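Local coordinates for protein 2,3-bisphosphoglycerate-independent phosphoglycerate mutase (Pyrococcus horikoshii, PDB 2ZKT) that probably interconverts 2-phosphoglycerate and 3-phosphoglycerate in glycolysis, as a metal-dependent mutase that needs no 2,3-bisphosphoglycerate, at residues P362-D373 with F378-L388. Numbering follows the deposited sequence.
With CA (calcium ion), chain F.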
ATOM      1  N   PRO B 362      11.988   2.029 -10.561  1.00 38.10           N
ATOM      2  CA  PRO B 362      12.383   0.995  -9.601  1.00 39.01           C
ATOM      3  C   PRO B 362      12.300  -0.376 -10.260  1.00 38.61           C
ATOM      4  O   PRO B 362      11.393  -0.650 -11.055  1.00 38.66           O
ATOM      5  CB  PRO B 362      11.382   1.183  -8.446  1.00 37.83           C
ATOM      6  CG  PRO B 362      10.190   1.787  -9.126  1.00 41.13           C
ATOM      7  CD  PRO B 362      10.794   2.763 -10.095  1.00 38.53           C
ATOM      8  N   LEU B 363      13.270  -1.226  -9.921  1.00 39.10           N
ATOM      9  CA  LEU B 363      13.371  -2.568 -10.482  1.00 39.26           C
ATOM     10  C   LEU B 363      13.708  -3.583  -9.395  1.00 39.53           C
ATOM     11  O   LEU B 363      14.521  -3.314  -8.516  1.00 36.83           O
ATOM     12  CB  LEU B 363      14.494  -2.598 -11.542  1.00 41.12           C
ATOM     13  CG  LEU B 363      15.034  -3.969 -12.003  1.00 39.27           C
ATOM     14  CD1 LEU B 363      13.891  -4.793 -12.615  1.00 40.22           C
ATOM     15  CD2 LEU B 363      16.154  -3.782 -13.030  1.00 40.07           C
ATOM     16  N   LEU B 364      13.088  -4.758  -9.462  1.00 40.91           N
ATOM     17  CA  LEU B 364      13.408  -5.792  -8.498  1.00 40.52           C
ATOM     18  C   LEU B 364      13.537  -7.123  -9.243  1.00 38.82           C
ATOM     19  O   LEU B 364      12.840  -7.367 -10.234  1.00 38.84           O
ATOM     20  CB  LEU B 364      12.334  -5.877  -7.404  1.00 38.58           C
ATOM     21  CG  LEU B 364      11.029  -6.678  -7.555  1.00 43.61           C
ATOM     22  CD1 LEU B 364      11.306  -8.173  -7.635  1.00 40.57           C
ATOM     23  CD2 LEU B 364      10.158  -6.402  -6.325  1.00 42.27           C
ATOM     24  N   ILE B 365      14.456  -7.962  -8.772  1.00 37.27           N
ATOM     25  CA  ILE B 365      14.662  -9.277  -9.347  1.00 38.02           C
ATOM     26  C   ILE B 365      14.796 -10.255  -8.180  1.00 39.17           C
ATOM     27  O   ILE B 365      15.561 -10.013  -7.229  1.00 36.47           O
ATOM     28  CB  ILE B 365      15.945  -9.338 -10.202  1.00 38.17           C
ATOM     29  CG1 ILE B 365      15.879  -8.280 -11.314  1.00 36.87           C
ATOM     30  CG2 ILE B 365      16.097 -10.736 -10.800  1.00 37.76           C
ATOM     31  CD1 ILE B 365      17.159  -8.191 -12.148  1.00 37.47           C
ATOM     32  N   ALA B 366      14.048 -11.354  -8.246  1.00 40.68           N
ATOM     33  CA  ALA B 366      14.090 -12.357  -7.190  1.00 41.79           C
ATOM     34  C   ALA B 366      13.987 -13.750  -7.801  1.00 42.50           C
ATOM     35  O   ALA B 366      13.400 -13.926  -8.875  1.00 43.84           O
ATOM     36  CB  ALA B 366      12.949 -12.123  -6.195  1.00 41.98           C
ATOM     37  N   GLY B 367      14.562 -14.738  -7.116  1.00 42.74           N
ATOM     38  CA  GLY B 367      14.523 -16.102  -7.626  1.00 44.73           C
ATOM     39  C   GLY B 367      15.860 -16.815  -7.503  1.00 45.74           C
ATOM     40  O   GLY B 367      16.794 -16.308  -6.868  1.00 46.67           O
ATOM     41  N   GLY B 368      15.958 -17.999  -8.105  1.00 44.09           N
ATOM     42  CA  GLY B 368      17.199 -18.754  -8.037  1.00 44.51           C
ATOM     43  C   GLY B 368      18.356 -17.983  -8.648  1.00 45.86           C
ATOM     44  O   GLY B 368      18.198 -17.335  -9.687  1.00 47.65           O
ATOM     45  N   GLY B 369      19.515 -18.035  -7.987  1.00 44.74           N
ATOM     46  CA  GLY B 369      20.697 -17.354  -8.492  1.00 43.76           C
ATOM     47  C   GLY B 369      20.940 -15.944  -7.970  1.00 43.70           C
ATOM     48  O   GLY B 369      22.078 -15.462  -7.985  1.00 44.48           O
ATOM     49  N   VAL B 370      19.886 -15.281  -7.497  1.00 42.89           N
ATOM     50  CA  VAL B 370      20.025 -13.908  -7.020  1.00 41.58           C
ATOM     51  C   VAL B 370      20.839 -13.740  -5.732  1.00 42.16           C
ATOM     52  O   VAL B 370      20.656 -14.488  -4.768  1.00 42.37           O
ATOM     53  CB  VAL B 370      18.624 -13.264  -6.797  1.00 42.40           C
ATOM     54  CG1 VAL B 370      18.768 -11.892  -6.115  1.00 42.40           C
ATOM     55  CG2 VAL B 370      17.889 -13.128  -8.136  1.00 43.42           C
ATOM     56  N   ARG B 371      21.750 -12.766  -5.730  1.00 41.91           N
ATOM     57  CA  ARG B 371      22.548 -12.440  -4.541  1.00 42.14           C
ATOM     58  C   ARG B 371      21.700 -11.337  -3.890  1.00 42.28           C
ATOM     59  O   ARG B 371      21.784 -10.171  -4.284  1.00 42.85           O
ATOM     60  CB  ARG B 371      23.930 -11.889  -4.957  1.00 41.90           C
ATOM     61  CG  ARG B 371      24.562 -12.688  -6.091  1.00 46.89           C
ATOM     62  CD  ARG B 371      26.083 -12.552  -6.232  1.00 44.52           C
ATOM     63  NE  ARG B 371      26.487 -11.399  -7.033  1.00 43.89           N
ATOM     64  CZ  ARG B 371      27.584 -11.341  -7.801  1.00 43.02           C
ATOM     65  NH1 ARG B 371      28.421 -12.371  -7.902  1.00 38.72           N
ATOM     66  NH2 ARG B 371      27.854 -10.226  -8.471  1.00 43.78           N
ATOM     67  N   THR B 372      20.856 -11.699  -2.926  1.00 40.07           N
ATOM     68  CA  THR B 372      19.974 -10.714  -2.286  1.00 42.06           C
ATOM     69  C   THR B 372      20.712  -9.598  -1.540  1.00 41.68           C
ATOM     70  O   THR B 372      21.626  -9.870  -0.764  1.00 41.48           O
ATOM     71  CB  THR B 372      18.948 -11.409  -1.328  1.00 40.76           C
ATOM     72  OG1 THR B 372      18.112 -10.414  -0.713  1.00 49.83           O
ATOM     73  CG2 THR B 372      19.649 -12.186  -0.242  1.00 40.59           C
ATOM     74  N   ASP B 373      20.330  -8.340  -1.803  1.00 41.75           N
ATOM     75  CA  ASP B 373      20.945  -7.186  -1.139  1.00 41.99           C
ATOM     76  C   ASP B 373      20.162  -6.952   0.164  1.00 44.61           C
ATOM     77  O   ASP B 373      19.291  -7.746   0.499  1.00 46.09           O
ATOM     78  CB  ASP B 373      20.926  -5.936  -2.067  1.00 38.58           C
ATOM     79  CG  ASP B 373      19.496  -5.514  -2.516  1.00 39.54           C
ATOM     80  OD1 ASP B 373      18.489  -5.866  -1.831  1.00 38.13           O
ATOM     81  OD2 ASP B 373      19.389  -4.812  -3.563  1.00 37.94           O
ATOM     82  N   PHE B 378       9.734  -2.525  -1.579  1.00 42.54           N
ATOM     83  CA  PHE B 378       9.857  -2.124  -2.978  1.00 42.70           C
ATOM     84  C   PHE B 378       9.406  -0.680  -3.160  1.00 43.22           C
ATOM     85  O   PHE B 378       8.226  -0.367  -3.037  1.00 42.10           O
ATOM     86  CB  PHE B 378       9.041  -3.060  -3.889  1.00 41.60           C
ATOM     87  CG  PHE B 378       9.278  -2.830  -5.370  1.00 40.88           C
ATOM     88  CD1 PHE B 378      10.585  -2.736  -5.878  1.00 34.39           C
ATOM     89  CD2 PHE B 378       8.205  -2.703  -6.256  1.00 44.13           C
ATOM     90  CE1 PHE B 378      10.823  -2.518  -7.240  1.00 32.67           C
ATOM     91  CE2 PHE B 378       8.428  -2.483  -7.631  1.00 40.41           C
ATOM     92  CZ  PHE B 378       9.745  -2.389  -8.125  1.00 36.08           C
ATOM     93  N   GLY B 379      10.361   0.203  -3.447  1.00 43.50           N
ATOM     94  CA  GLY B 379      10.040   1.609  -3.641  1.00 42.37           C
ATOM     95  C   GLY B 379      11.203   2.346  -4.287  1.00 41.33           C
ATOM     96  O   GLY B 379      12.338   1.855  -4.280  1.00 40.90           O
ATOM     97  N   GLU B 380      10.933   3.529  -4.836  1.00 37.76           N
ATOM     98  CA  GLU B 380      11.979   4.299  -5.496  1.00 38.08           C
ATOM     99  C   GLU B 380      13.176   4.614  -4.591  1.00 37.91           C
ATOM    100  O   GLU B 380      14.324   4.460  -5.019  1.00 41.53           O
ATOM    101  CB  GLU B 380      11.410   5.597  -6.093  1.00 36.46           C
ATOM    102  CG  GLU B 380      10.476   5.355  -7.281  1.00 38.17           C
ATOM    103  CD  GLU B 380       9.005   5.253  -6.872  1.00 43.10           C
ATOM    104  OE1 GLU B 380       8.712   4.703  -5.783  1.00 43.14           O
ATOM    105  OE2 GLU B 380       8.139   5.727  -7.649  1.00 48.70           O
ATOM    106  N   ARG B 381      12.931   5.046  -3.348  1.00 37.69           N
ATOM    107  CA  ARG B 381      14.053   5.356  -2.468  1.00 38.50           C
ATOM    108  C   ARG B 381      14.839   4.108  -2.073  1.00 38.06           C
ATOM    109  O   ARG B 381      16.056   4.163  -1.884  1.00 35.63           O
ATOM    110  CB  ARG B 381      13.583   6.129  -1.212  1.00 38.20           C
ATOM    111  CG  ARG B 381      13.814   7.663  -1.331  1.00 36.71           C
ATOM    112  CD  ARG B 381      13.081   8.255  -2.546  1.00 35.30           C
ATOM    113  NE  ARG B 381      11.634   8.341  -2.335  1.00 38.19           N
ATOM    114  CZ  ARG B 381      11.027   9.323  -1.662  1.00 34.52           C
ATOM    115  NH1 ARG B 381      11.737  10.314  -1.135  1.00 32.32           N
ATOM    116  NH2 ARG B 381       9.714   9.309  -1.494  1.00 35.25           N
ATOM    117  N   GLU B 382      14.139   2.975  -1.973  1.00 39.39           N
ATOM    118  CA  GLU B 382      14.775   1.709  -1.627  1.00 39.57           C
ATOM    119  C   GLU B 382      15.623   1.237  -2.837  1.00 37.60           C
ATOM    120  O   GLU B 382      16.752   0.763  -2.678  1.00 40.17           O
ATOM    121  CB  GLU B 382      13.684   0.680  -1.282  1.00 42.64           C
ATOM    122  CG  GLU B 382      14.141  -0.510  -0.433  1.00 50.11           C
ATOM    123  CD  GLU B 382      14.382  -0.156   1.040  1.00 60.86           C
ATOM    124  OE1 GLU B 382      13.817   0.848   1.523  1.00 67.14           O
ATOM    125  OE2 GLU B 382      15.118  -0.898   1.722  1.00 61.62           O
ATOM    126  N   ALA B 383      15.078   1.390  -4.045  1.00 36.71           N
ATOM    127  CA  ALA B 383      15.791   0.980  -5.251  1.00 38.06           C
ATOM    128  C   ALA B 383      17.078   1.785  -5.421  1.00 38.81           C
ATOM    129  O   ALA B 383      18.055   1.350  -6.019  1.00 37.97           O
ATOM    130  CB  ALA B 383      14.863   1.217  -6.445  1.00 36.10           C
ATOM    131  N   MET B 384      17.043   3.028  -4.896  1.00 40.90           N
ATOM    132  CA  MET B 384      18.238   3.864  -4.912  1.00 43.85           C
ATOM    133  C   MET B 384      19.378   3.226  -4.101  1.00 43.67           C
ATOM    134  O   MET B 384      20.542   3.599  -4.204  1.00 44.55           O
ATOM    135  CB  MET B 384      17.873   5.224  -4.293  1.00 43.92           C
ATOM    136  CG  MET B 384      17.261   6.215  -5.295  1.00 45.89           C
ATOM    137  SD  MET B 384      16.728   7.740  -4.491  1.00 49.40           S
ATOM    138  CE  MET B 384      15.044   7.791  -5.135  1.00 46.77           C
ATOM    139  N   LYS B 385      19.003   2.248  -3.246  1.00 43.98           N
ATOM    140  CA  LYS B 385      20.005   1.568  -2.412  1.00 43.93           C
ATOM    141  C   LYS B 385      20.193   0.098  -2.831  1.00 42.06           C
ATOM    142  O   LYS B 385      20.894  -0.675  -2.184  1.00 41.16           O
ATOM    143  CB  LYS B 385      19.549   1.615  -0.945  1.00 44.91           C
ATOM    144  CG  LYS B 385      19.337   3.036  -0.420  1.00 49.36           C
ATOM    145  CD  LYS B 385      18.946   3.037   1.067  1.00 49.26           C
ATOM    146  CE  LYS B 385      17.688   2.203   1.354  1.00 63.37           C
ATOM    147  NZ  LYS B 385      17.329   2.344   2.765  1.00 67.10           N
ATOM    148  N   GLY B 386      19.557  -0.318  -3.925  1.00 39.42           N
ATOM    149  CA  GLY B 386      19.679  -1.706  -4.360  1.00 37.27           C
ATOM    150  C   GLY B 386      21.043  -2.104  -4.914  1.00 37.02           C
ATOM    151  O   GLY B 386      21.760  -1.296  -5.508  1.00 34.87           O
ATOM    152  N   GLY B 387      21.377  -3.380  -4.727  1.00 35.22           N
ATOM    153  CA  GLY B 387      22.639  -3.932  -5.197  1.00 36.47           C
ATOM    154  C   GLY B 387      22.839  -4.011  -6.709  1.00 35.20           C
ATOM    155  O   GLY B 387      23.970  -4.229  -7.145  1.00 35.80           O
ATOM    156  N   LEU B 388      21.775  -3.840  -7.505  1.00 35.89           N
ATOM    157  CA  LEU B 388      21.918  -3.886  -8.974  1.00 38.45           C
ATOM    158  C   LEU B 388      22.483  -2.574  -9.505  1.00 38.26           C
ATOM    159  O   LEU B 388      23.019  -2.524 -10.626  1.00 40.16           O
ATOM    160  CB  LEU B 388      20.573  -4.145  -9.672  1.00 36.17           C
ATOM    161  CG  LEU B 388      19.966  -5.559  -9.594  1.00 37.27           C
ATOM    162  CD1 LEU B 388      18.541  -5.572 -10.204  1.00 32.06           C
ATOM    163  CD2 LEU B 388      20.892  -6.531 -10.336  1.00 30.27           C
TER
HETATM  164 CA    CA F 413      17.639  -9.196   1.618  1.00 46.42          CA
HETATM  165  O   HOH W   1      16.915  -7.550  -0.635  1.00 39.78           O
HETATM  166  O   HOH W   2      17.293 -10.964   2.803  1.00 75.62           O
HETATM  167  O   HOH W   3      16.549  -7.547   2.751  1.00102.35           O
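L364 crosses F378 at about a right angle and sets its CD2 methyl over one face of the ring, 3.9 Å from the centroid and 18° off the normal, a CH-pi contact. L364 CG lies between its backbone N and carbonyl carbon (chi1 84°), and the turn at chi2 then brings CD2 over the ring. P362 comes to the same ring differently, with CB near CE1 and its carbonyl O at the edge; its ring also meets E380 CG and A383 CB. With an alanine in place of F378, the L364 methyl would probably lose its aromatic cover and a gap would open beside P362. On the strand's other side, L363 and I365 both meet L388 CD1, I365 CD1 at 3.5 Å, and both also touch helix 396-403. Farther on, D373 OD2 accepts a nearly straight hydrogen bond from G387 N (2.7 Å, 168°), on its anti side and slightly out of the carboxylate plane. The D373 carbonyl O binds calcium with T372 OG1 and the backbone O of E42. The chain after inner strand 361-366, antiparallel to both neighbours, folds back to pack F378 and L388 on its two sides, beside the calcium-binding loop, in the alkaline phosphatase-like metalloenzyme fold.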